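Local coordinates for protein oligogalacturonate-specific porin KdgM (Dickeya dadantii, PDB 4FQE) that forms a twelve-stranded outer-membrane barrel that lets oligogalacturonides pass and is required for the full virulence of the bacterium, at residues Arg6-Asp11 with Gly16-Leu21; Tyr68-Asn71 with Ser75-Pro78; Pro78-Glu83 with Asn89-Tyr94. All coordinates share one frame; numbering follows the deposited sequence.

Contact 1: Arg6-Asp11 with Gly16-Leu21; sequences RHEMQD and GHKDRL. With C8E ((hydroxyethyloxy)tri(ethyloxy)octane), chain G.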
# COMPACT_ATOMS: atom_id res chain seq x y z
N ARG A 6 -4.75 -1.12 -10.85
CA ARG A 6 -4.67 -2.46 -10.29
C ARG A 6 -6.04 -3.15 -10.40
O ARG A 6 -7.07 -2.53 -10.15
CB ARG A 6 -4.21 -2.42 -8.81
CG ARG A 6 -3.90 -3.79 -8.22
CD ARG A 6 -3.39 -3.70 -6.78
NE ARG A 6 -4.49 -3.42 -5.85
CZ ARG A 6 -4.36 -3.07 -4.58
NH1 ARG A 6 -3.16 -2.95 -4.02
NH2 ARG A 6 -5.46 -2.85 -3.85
N HIS A 7 -6.02 -4.42 -10.78
CA HIS A 7 -7.20 -5.30 -10.81
C HIS A 7 -7.01 -6.40 -9.82
O HIS A 7 -5.92 -7.00 -9.73
CB HIS A 7 -7.40 -5.86 -12.22
CG HIS A 7 -8.66 -6.69 -12.38
ND1 HIS A 7 -9.85 -6.14 -12.63
CD2 HIS A 7 -8.87 -8.06 -12.32
CE1 HIS A 7 -10.79 -7.08 -12.72
NE2 HIS A 7 -10.20 -8.27 -12.55
N GLU A 8 -8.05 -6.69 -9.05
CA GLU A 8 -7.98 -7.71 -7.98
C GLU A 8 -9.13 -8.67 -8.15
O GLU A 8 -10.25 -8.26 -8.44
CB GLU A 8 -8.13 -7.04 -6.60
CG GLU A 8 -8.19 -7.98 -5.39
CD GLU A 8 -8.24 -7.23 -4.03
OE1 GLU A 8 -9.06 -7.60 -3.16
OE2 GLU A 8 -7.48 -6.27 -3.80
N MET A 9 -8.88 -9.95 -7.90
CA MET A 9 -9.93 -10.98 -7.87
C MET A 9 -9.58 -11.97 -6.78
O MET A 9 -8.43 -12.05 -6.39
CB MET A 9 -9.96 -11.75 -9.17
CG MET A 9 -10.35 -10.93 -10.36
SD MET A 9 -10.85 -12.00 -11.72
CE MET A 9 -11.51 -10.76 -12.83
N GLN A 10 -10.55 -12.72 -6.29
CA GLN A 10 -10.23 -13.81 -5.37
C GLN A 10 -10.48 -15.15 -6.05
O GLN A 10 -10.34 -15.26 -7.29
CB GLN A 10 -10.97 -13.68 -4.04
CG GLN A 10 -10.71 -12.35 -3.36
CD GLN A 10 -10.53 -12.46 -1.86
OE1 GLN A 10 -10.64 -13.54 -1.27
NE2 GLN A 10 -10.25 -11.33 -1.23
N ASP A 11 -10.81 -16.17 -5.27
CA ASP A 11 -11.27 -17.42 -5.84
C ASP A 11 -12.04 -18.22 -4.80
O ASP A 11 -12.89 -17.66 -4.09
CB ASP A 11 -10.09 -18.22 -6.44
CG ASP A 11 -9.19 -18.80 -5.39
OD1 ASP A 11 -8.26 -19.55 -5.78
OD2 ASP A 11 -9.41 -18.51 -4.19
N GLY A 16 -16.33 -11.53 -6.88
CA GLY A 16 -16.39 -10.51 -7.93
C GLY A 16 -15.01 -10.05 -8.38
O GLY A 16 -14.12 -10.86 -8.67
N HIS A 17 -14.84 -8.74 -8.48
CA HIS A 17 -13.58 -8.14 -8.85
C HIS A 17 -13.55 -6.76 -8.31
O HIS A 17 -14.60 -6.17 -7.99
CB HIS A 17 -13.41 -8.11 -10.38
CG HIS A 17 -14.46 -7.28 -11.12
ND1 HIS A 17 -14.23 -6.01 -11.52
CD2 HIS A 17 -15.72 -7.60 -11.57
CE1 HIS A 17 -15.30 -5.54 -12.16
NE2 HIS A 17 -16.21 -6.52 -12.20
N LYS A 18 -12.34 -6.25 -8.17
CA LYS A 18 -12.13 -4.86 -7.76
C LYS A 18 -11.14 -4.21 -8.72
O LYS A 18 -10.19 -4.87 -9.19
CB LYS A 18 -11.58 -4.77 -6.33
CG LYS A 18 -12.38 -5.49 -5.25
CD LYS A 18 -11.63 -5.42 -3.91
CE LYS A 18 -12.33 -6.13 -2.75
NZ LYS A 18 -12.04 -5.42 -1.46
N ASP A 19 -11.35 -2.93 -9.00
CA ASP A 19 -10.38 -2.13 -9.72
C ASP A 19 -10.08 -0.84 -8.98
O ASP A 19 -10.91 -0.32 -8.20
CB ASP A 19 -10.88 -1.80 -11.12
CG ASP A 19 -10.98 -3.02 -12.02
OD1 ASP A 19 -9.98 -3.45 -12.61
OD2 ASP A 19 -12.08 -3.57 -12.16
N ARG A 20 -8.90 -0.30 -9.23
CA ARG A 20 -8.53 0.98 -8.62
C ARG A 20 -7.63 1.82 -9.51
O ARG A 20 -6.87 1.30 -10.33
CB ARG A 20 -7.85 0.75 -7.25
CG ARG A 20 -6.42 0.21 -7.30
CD ARG A 20 -5.36 1.31 -7.43
NE ARG A 20 -3.99 0.83 -7.18
CZ ARG A 20 -3.47 0.52 -6.00
NH1 ARG A 20 -4.18 0.63 -4.88
NH2 ARG A 20 -2.22 0.07 -5.95
N LEU A 21 -7.65 3.13 -9.30
CA LEU A 21 -6.67 3.99 -9.90
C LEU A 21 -6.15 4.92 -8.81
O LEU A 21 -6.94 5.66 -8.26
CB LEU A 21 -7.30 4.83 -10.99
CG LEU A 21 -6.26 5.42 -11.95
CD1 LEU A 21 -5.89 4.26 -12.86
CD2 LEU A 21 -6.78 6.64 -12.74
C1 C8E G . -4.38 4.73 -15.29
C2 C8E G . -3.72 3.58 -16.01
C3 C8E G . -2.29 3.31 -15.52
C4 C8E G . -1.37 4.50 -15.74
C5 C8E G . -1.14 4.83 -17.22
C6 C8E G . -1.65 6.22 -17.61
C7 C8E G . -0.50 7.18 -17.89
C8 C8E G . -0.93 8.34 -18.79
O9 C8E G . 0.18 8.88 -19.51
C10 C8E G . 0.50 8.06 -20.63
C11 C8E G . 1.64 8.58 -21.47
O12 C8E G . 2.30 7.46 -22.10
C13 C8E G . 1.46 6.59 -22.90
C14 C8E G . 1.53 6.95 -24.38
O15 C8E G . 0.60 6.10 -25.09
C16 C8E G . -0.76 6.53 -25.02
C17 C8E G . -1.71 5.46 -24.53
O18 C8E G . -2.90 6.11 -24.07
C19 C8E G . -3.50 5.52 -22.93
C20 C8E G . -3.41 6.47 -21.75
O21 C8E G . -4.55 6.28 -20.91
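H7 ND1 donates a nearly straight hydrogen bond of 2.7 Å to D19 OD1 (165° at the hydrogen). The acceptor lies in the imidazole plane, but the donor reaches the carboxylate from above its plane. Y5 OH also binds D19 OD1, so two groups grip this oxygen, while H17 ND1 makes a weak bond to D19 OD2. Between the backbones, E8 and K18 form an antiparallel hydrogen-bonded pair, with E8 N to K18 O at 2.8 Å and K18 N to E8 O at 2.9 Å; R6 and R20 pair likewise, R20 N to R6 O being 3.0 Å.

On the face carrying R6, E8, K18 and R20, the two guanidinium groups are stacked, centres 4.0 Å apart and planes 28° apart. A bend at chi2 (86°) folds R20 back toward R6, so that R20 NE also packs on R6 CB at 3.6 Å. E36 and D4 make salt bridges to R20, while the ion pairs of R6, to E8 (itself bridged to R209) and E191, are long. K18 runs alongside E8, laying its CD 3.5 Å from E8 OE1. On the other face the H7 and H17 rings are near parallel yet slid apart, and H7 CE1 touches H17 CB.

This is the end of the hairpin joining strands 2-9 and 18-26. R6 and R20 both touch Y189 on strand 186-195, across the intervening strand 205-215, consistent with their face lining the barrel interior. Stacked arginines with acids nearby would suit a pore for anionic oligogalacturonides.

Contact 2: Tyr68-Asn71 with Ser75-Pro78; sequences YKFN and SIEP. With C8E ((hydroxyethyloxy)tri(ethyloxy)octane), chain H.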
# COMPACT_ATOMS: atom_id res chain seq x y z
N TYR A 68 9.78 11.70 7.45
CA TYR A 68 10.87 12.38 8.18
C TYR A 68 12.05 11.42 8.30
O TYR A 68 11.94 10.40 8.98
CB TYR A 68 10.36 12.78 9.57
CG TYR A 68 9.22 13.82 9.55
CD1 TYR A 68 9.45 15.15 9.13
CD2 TYR A 68 7.92 13.50 9.96
CE1 TYR A 68 8.44 16.09 9.12
CE2 TYR A 68 6.88 14.45 9.94
CZ TYR A 68 7.15 15.74 9.53
OH TYR A 68 6.15 16.69 9.51
N LYS A 69 13.15 11.72 7.63
CA LYS A 69 14.32 10.83 7.61
C LYS A 69 15.32 11.25 8.66
O LYS A 69 15.86 12.35 8.59
CB LYS A 69 14.98 10.80 6.23
CG LYS A 69 14.00 10.42 5.11
CD LYS A 69 14.73 10.33 3.79
CE LYS A 69 13.91 9.68 2.68
NZ LYS A 69 13.51 8.30 3.03
N PHE A 70 15.54 10.41 9.66
CA PHE A 70 16.56 10.69 10.66
C PHE A 70 17.95 10.60 10.07
O PHE A 70 18.82 11.37 10.44
CB PHE A 70 16.46 9.74 11.84
CG PHE A 70 15.17 9.85 12.59
CD1 PHE A 70 15.00 10.84 13.54
CD2 PHE A 70 14.14 8.95 12.36
CE1 PHE A 70 13.80 10.95 14.24
CE2 PHE A 70 12.94 9.05 13.06
CZ PHE A 70 12.78 10.04 14.00
N ASN A 71 18.13 9.62 9.20
CA ASN A 71 19.41 9.34 8.53
C ASN A 71 19.13 8.34 7.41
O ASN A 71 17.97 8.06 7.14
CB ASN A 71 20.43 8.79 9.53
CG ASN A 71 19.89 7.62 10.32
OD1 ASN A 71 19.29 6.67 9.77
ND2 ASN A 71 20.12 7.65 11.63
N SER A 75 13.56 6.03 9.16
CA SER A 75 12.63 7.11 8.87
C SER A 75 11.28 6.84 9.56
O SER A 75 10.96 5.71 9.90
CB SER A 75 12.45 7.28 7.36
OG SER A 75 11.89 6.11 6.79
N ILE A 76 10.52 7.90 9.81
CA ILE A 76 9.18 7.77 10.35
C ILE A 76 8.24 8.63 9.52
O ILE A 76 8.60 9.75 9.12
CB ILE A 76 9.11 8.17 11.82
CG1 ILE A 76 9.64 9.59 12.01
CG2 ILE A 76 9.89 7.18 12.66
CD1 ILE A 76 9.42 10.11 13.40
N GLU A 77 7.04 8.08 9.25
CA GLU A 77 6.02 8.68 8.36
C GLU A 77 4.64 8.72 9.03
O GLU A 77 3.95 7.71 9.05
CB GLU A 77 5.92 7.89 7.05
CG GLU A 77 4.83 8.38 6.08
CD GLU A 77 4.63 7.46 4.88
OE1 GLU A 77 3.74 7.73 4.07
OE2 GLU A 77 5.34 6.45 4.74
N PRO A 78 4.25 9.87 9.60
CA PRO A 78 2.88 10.00 10.08
C PRO A 78 2.00 10.31 8.90
O PRO A 78 2.45 10.95 7.96
CB PRO A 78 2.94 11.18 11.05
CG PRO A 78 4.14 11.96 10.64
CD PRO A 78 5.10 10.97 10.09
C1 C8E H . -1.81 6.20 14.18
C2 C8E H . -1.95 7.36 15.14
C3 C8E H . -0.60 8.04 15.29
C4 C8E H . -0.11 8.62 13.96
C5 C8E H . -0.13 10.13 13.95
C6 C8E H . -1.52 10.63 13.61
C7 C8E H . -1.62 11.13 12.18
C8 C8E H . -2.91 11.91 11.95
O9 C8E H . -2.70 13.30 12.19
C10 C8E H . -3.89 14.10 12.05
C11 C8E H . -3.52 15.44 11.42
O12 C8E H . -3.83 15.48 10.02
C13 C8E H . -3.08 16.44 9.27
C14 C8E H . -1.77 15.82 8.77
O15 C8E H . -1.56 16.02 7.36
C16 C8E H . -0.21 16.34 6.97
C17 C8E H . 0.69 15.11 6.88
O18 C8E H . 1.38 14.91 8.12
C19 C8E H . 0.93 13.78 8.86
C20 C8E H . 0.65 14.16 10.31
O21 C8E H . -0.62 13.65 10.74
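Y68 and I76 form an antiparallel hydrogen-bonded pair, Y68 N to I76 O at 2.8 Å and I76 N to Y68 O at 3.0 Å, and K69 with S75 is the non-hydrogen-bonded pair that follows. The side chains of Y68 and I76 share one face of the sheet. Y68 turns its ring along segment 75-78, and its edge meets P78, the proline CG lying near the ring plane 3.8 Å from Y68 CE2. The two side chains cross at about a right angle, and the proline CD rests against Y68 CD2. Beyond the strand end, F70 swings its ring back over the hairpin to I76. In one of the two modelled conformers of I76, CG1 sits between the backbone N and the carbonyl carbon (chi1 56°), which sends CG1 and CD1 to F70 CE2 and CZ, while CG2 comes to the ring edge; this close approach is described for that conformer alone and is less certain. On the reverse face S75 CB packs against the backbone of K69, 4.0 Å from its CA.

The contact closes the hairpin of strands 57-69 and 74-85 at a short turn, where N71 OD1 accepts the backbone N-H groups of V73 and F74. P78 CB touches a detergent molecule, so the aromatic and aliphatic face lies on the barrel surface, whereas E77 points the other way to salt bridges with R26 and R96. Strand 90-100 flanks 75-78 on its far side, bonding S75 to R98.

Contact 3: Pro78-Glu83 with Asn89-Tyr94; sequences PGFSLE and NNYRPY. With C8E ((hydroxyethyloxy)tri(ethyloxy)octane), chain H.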
# COMPACT_ATOMS: atom_id res chain seq x y z
N PRO A 78 4.25 9.87 9.60
CA PRO A 78 2.88 10.00 10.08
C PRO A 78 2.00 10.31 8.90
O PRO A 78 2.45 10.95 7.96
CB PRO A 78 2.94 11.18 11.05
CG PRO A 78 4.14 11.96 10.64
CD PRO A 78 5.10 10.97 10.09
N GLY A 79 0.76 9.84 8.91
CA GLY A 79 -0.08 10.03 7.75
C GLY A 79 -1.50 10.16 8.19
O GLY A 79 -1.86 9.72 9.26
N PHE A 80 -2.28 10.77 7.31
CA PHE A 80 -3.68 11.09 7.51
C PHE A 80 -4.41 10.57 6.28
O PHE A 80 -4.00 10.89 5.18
CB PHE A 80 -3.83 12.61 7.56
CG PHE A 80 -5.25 13.08 7.64
CD1 PHE A 80 -5.89 13.16 8.86
CD2 PHE A 80 -5.94 13.43 6.50
CE1 PHE A 80 -7.21 13.59 8.92
CE2 PHE A 80 -7.26 13.86 6.56
CZ PHE A 80 -7.89 13.92 7.78
N SER A 81 -5.50 9.84 6.46
CA SER A 81 -6.31 9.39 5.31
C SER A 81 -7.80 9.36 5.63
O SER A 81 -8.20 9.11 6.77
CB SER A 81 -5.86 8.05 4.77
OG SER A 81 -5.86 7.03 5.74
N LEU A 82 -8.59 9.67 4.64
CA LEU A 82 -10.05 9.63 4.75
C LEU A 82 -10.49 8.87 3.54
O LEU A 82 -10.03 9.17 2.45
CB LEU A 82 -10.64 11.01 4.67
CG LEU A 82 -10.36 11.96 5.82
CD1 LEU A 82 -11.07 13.29 5.46
CD2 LEU A 82 -10.86 11.36 7.12
N GLU A 83 -11.37 7.89 3.72
CA GLU A 83 -12.02 7.27 2.57
C GLU A 83 -13.53 7.48 2.62
O GLU A 83 -14.11 7.46 3.68
CB GLU A 83 -11.69 5.79 2.49
CG GLU A 83 -12.62 5.04 1.52
CD GLU A 83 -12.04 3.78 0.93
OE1 GLU A 83 -10.96 3.35 1.36
OE2 GLU A 83 -12.65 3.23 0.00
N ASN A 89 -16.04 3.60 4.89
CA ASN A 89 -16.05 5.04 5.18
C ASN A 89 -15.35 5.21 6.48
O ASN A 89 -15.93 4.97 7.52
CB ASN A 89 -17.47 5.59 5.32
CG ASN A 89 -18.23 5.53 4.04
OD1 ASN A 89 -18.29 6.51 3.29
ND2 ASN A 89 -18.83 4.38 3.77
N ASN A 90 -14.10 5.62 6.41
CA ASN A 90 -13.23 5.54 7.55
C ASN A 90 -12.21 6.64 7.52
O ASN A 90 -11.79 7.09 6.47
CB ASN A 90 -12.47 4.17 7.66
CG ASN A 90 -12.15 3.56 6.31
OD1 ASN A 90 -11.89 2.33 6.18
ND2 ASN A 90 -12.15 4.39 5.27
N TYR A 91 -11.85 7.04 8.71
CA TYR A 91 -10.71 7.88 8.99
C TYR A 91 -9.62 6.91 9.48
O TYR A 91 -9.82 6.18 10.42
CB TYR A 91 -11.07 8.89 10.06
CG TYR A 91 -9.91 9.57 10.72
CD1 TYR A 91 -8.88 10.11 9.97
CD2 TYR A 91 -9.83 9.66 12.09
CE1 TYR A 91 -7.79 10.72 10.58
CE2 TYR A 91 -8.76 10.31 12.71
CZ TYR A 91 -7.74 10.83 11.93
OH TYR A 91 -6.66 11.45 12.53
N ARG A 92 -8.48 6.92 8.81
CA ARG A 92 -7.39 6.00 9.14
C ARG A 92 -6.09 6.77 9.14
O ARG A 92 -5.41 6.83 8.12
CB ARG A 92 -7.36 4.86 8.12
CG ARG A 92 -8.68 4.11 8.00
CD ARG A 92 -8.55 2.83 7.20
NE ARG A 92 -8.30 3.07 5.78
CZ ARG A 92 -8.03 2.13 4.88
NH1 ARG A 92 -7.91 0.86 5.25
NH2 ARG A 92 -7.84 2.44 3.60
N PRO A 93 -5.75 7.41 10.27
CA PRO A 93 -4.43 8.00 10.39
C PRO A 93 -3.42 6.87 10.57
O PRO A 93 -3.82 5.76 10.87
CB PRO A 93 -4.52 8.81 11.69
CG PRO A 93 -5.45 8.03 12.52
CD PRO A 93 -6.45 7.39 11.57
N TYR A 94 -2.14 7.13 10.35
CA TYR A 94 -1.15 6.07 10.56
C TYR A 94 0.22 6.57 10.90
O TYR A 94 0.52 7.73 10.69
CB TYR A 94 -1.07 5.17 9.32
CG TYR A 94 -0.52 5.83 8.06
CD1 TYR A 94 -1.38 6.34 7.08
CD2 TYR A 94 0.85 5.93 7.85
CE1 TYR A 94 -0.88 6.90 5.91
CE2 TYR A 94 1.35 6.52 6.70
CZ TYR A 94 0.49 7.00 5.72
OH TYR A 94 0.99 7.59 4.60
C1 C8E H . -1.81 6.20 14.18
C2 C8E H . -1.95 7.36 15.14
C3 C8E H . -0.60 8.04 15.29
C4 C8E H . -0.11 8.62 13.96
C5 C8E H . -0.13 10.13 13.95
C6 C8E H . -1.52 10.63 13.61
C7 C8E H . -1.62 11.13 12.18
C8 C8E H . -2.91 11.91 11.95
O9 C8E H . -2.70 13.30 12.19
C10 C8E H . -3.89 14.10 12.05
C11 C8E H . -3.52 15.44 11.42
O12 C8E H . -3.83 15.48 10.02
C13 C8E H . -3.08 16.44 9.27
C14 C8E H . -1.77 15.82 8.77
O15 C8E H . -1.56 16.02 7.36
C16 C8E H . -0.21 16.34 6.97
C17 C8E H . 0.69 15.11 6.88
O18 C8E H . 1.38 14.91 8.12
C19 C8E H . 0.93 13.78 8.86
C20 C8E H . 0.65 14.16 10.31
O21 C8E H . -0.62 13.65 10.74
O HOH W 1 -8.78 5.93 4.97
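G79 and Y94 form an antiparallel hydrogen-bonded pair, with G79 N to Y94 O and Y94 N to G79 O both at 2.8 Å, and the two segments run 171° apart. Further along, R92 N reaches S81 O at 3.0 Å and E83 N reaches N90 O at 2.9 Å; between R92 and Y94 comes P93, which has no amide hydrogen, where strand 90-100 is interrupted.

Y94 lays its ring flat over G79: the glycine CA lies 3.7 Å from the ring centroid and 13° off its normal, a CH-pi contact. With CG between the backbone N and carbonyl carbon (chi1 66°), the ring swings over its cross-strand partner, and a glycine there leaves room for it. Its hydroxyl continues to E77. On this same face a water links S81 OG to R92 NE, which it meets in the guanidinium plane. R92 and E83 run side by side, but their ion pair is long and out of plane; R92 is bridged instead to E61 and E83 to K38. The opposite face is mainly aromatic and aliphatic. The F80 and Y91 side chains cross at about a right angle, their rings meeting obliquely with F80 CE1 3.4 Å from Y91 CE1, and L82 CD2 packs on Y91 CD1 at 3.7 Å.

Detergent lies against F80, Y91 and P93, marking that face as the outside of the barrel, while the bridge from E83 to K38, across to a non-adjacent strand, marks the Y94 side as the interior. Strand 57-69 flanks segment 78-83, and strand 105-116 flanks 89-94.

All three contacts pair successive strands of one closed antiparallel barrel. Contacts 2 and 3 follow each other along strand 74-85, share P78, touch the same detergent molecule and meet through E77 and Y94. Contact 1 stands apart, its centre about 32 Å from that of contact 2, on the opposite side of the chain's centre. Contact 2 is a surface contact, mainly aromatic and aliphatic, whereas contacts 1 and 3 are partly buried and combine a charged face, probably turned inward in both, with a different outer one: histidines and an aspartate in contact 1, detergent-facing aromatic and aliphatic groups in contact 3.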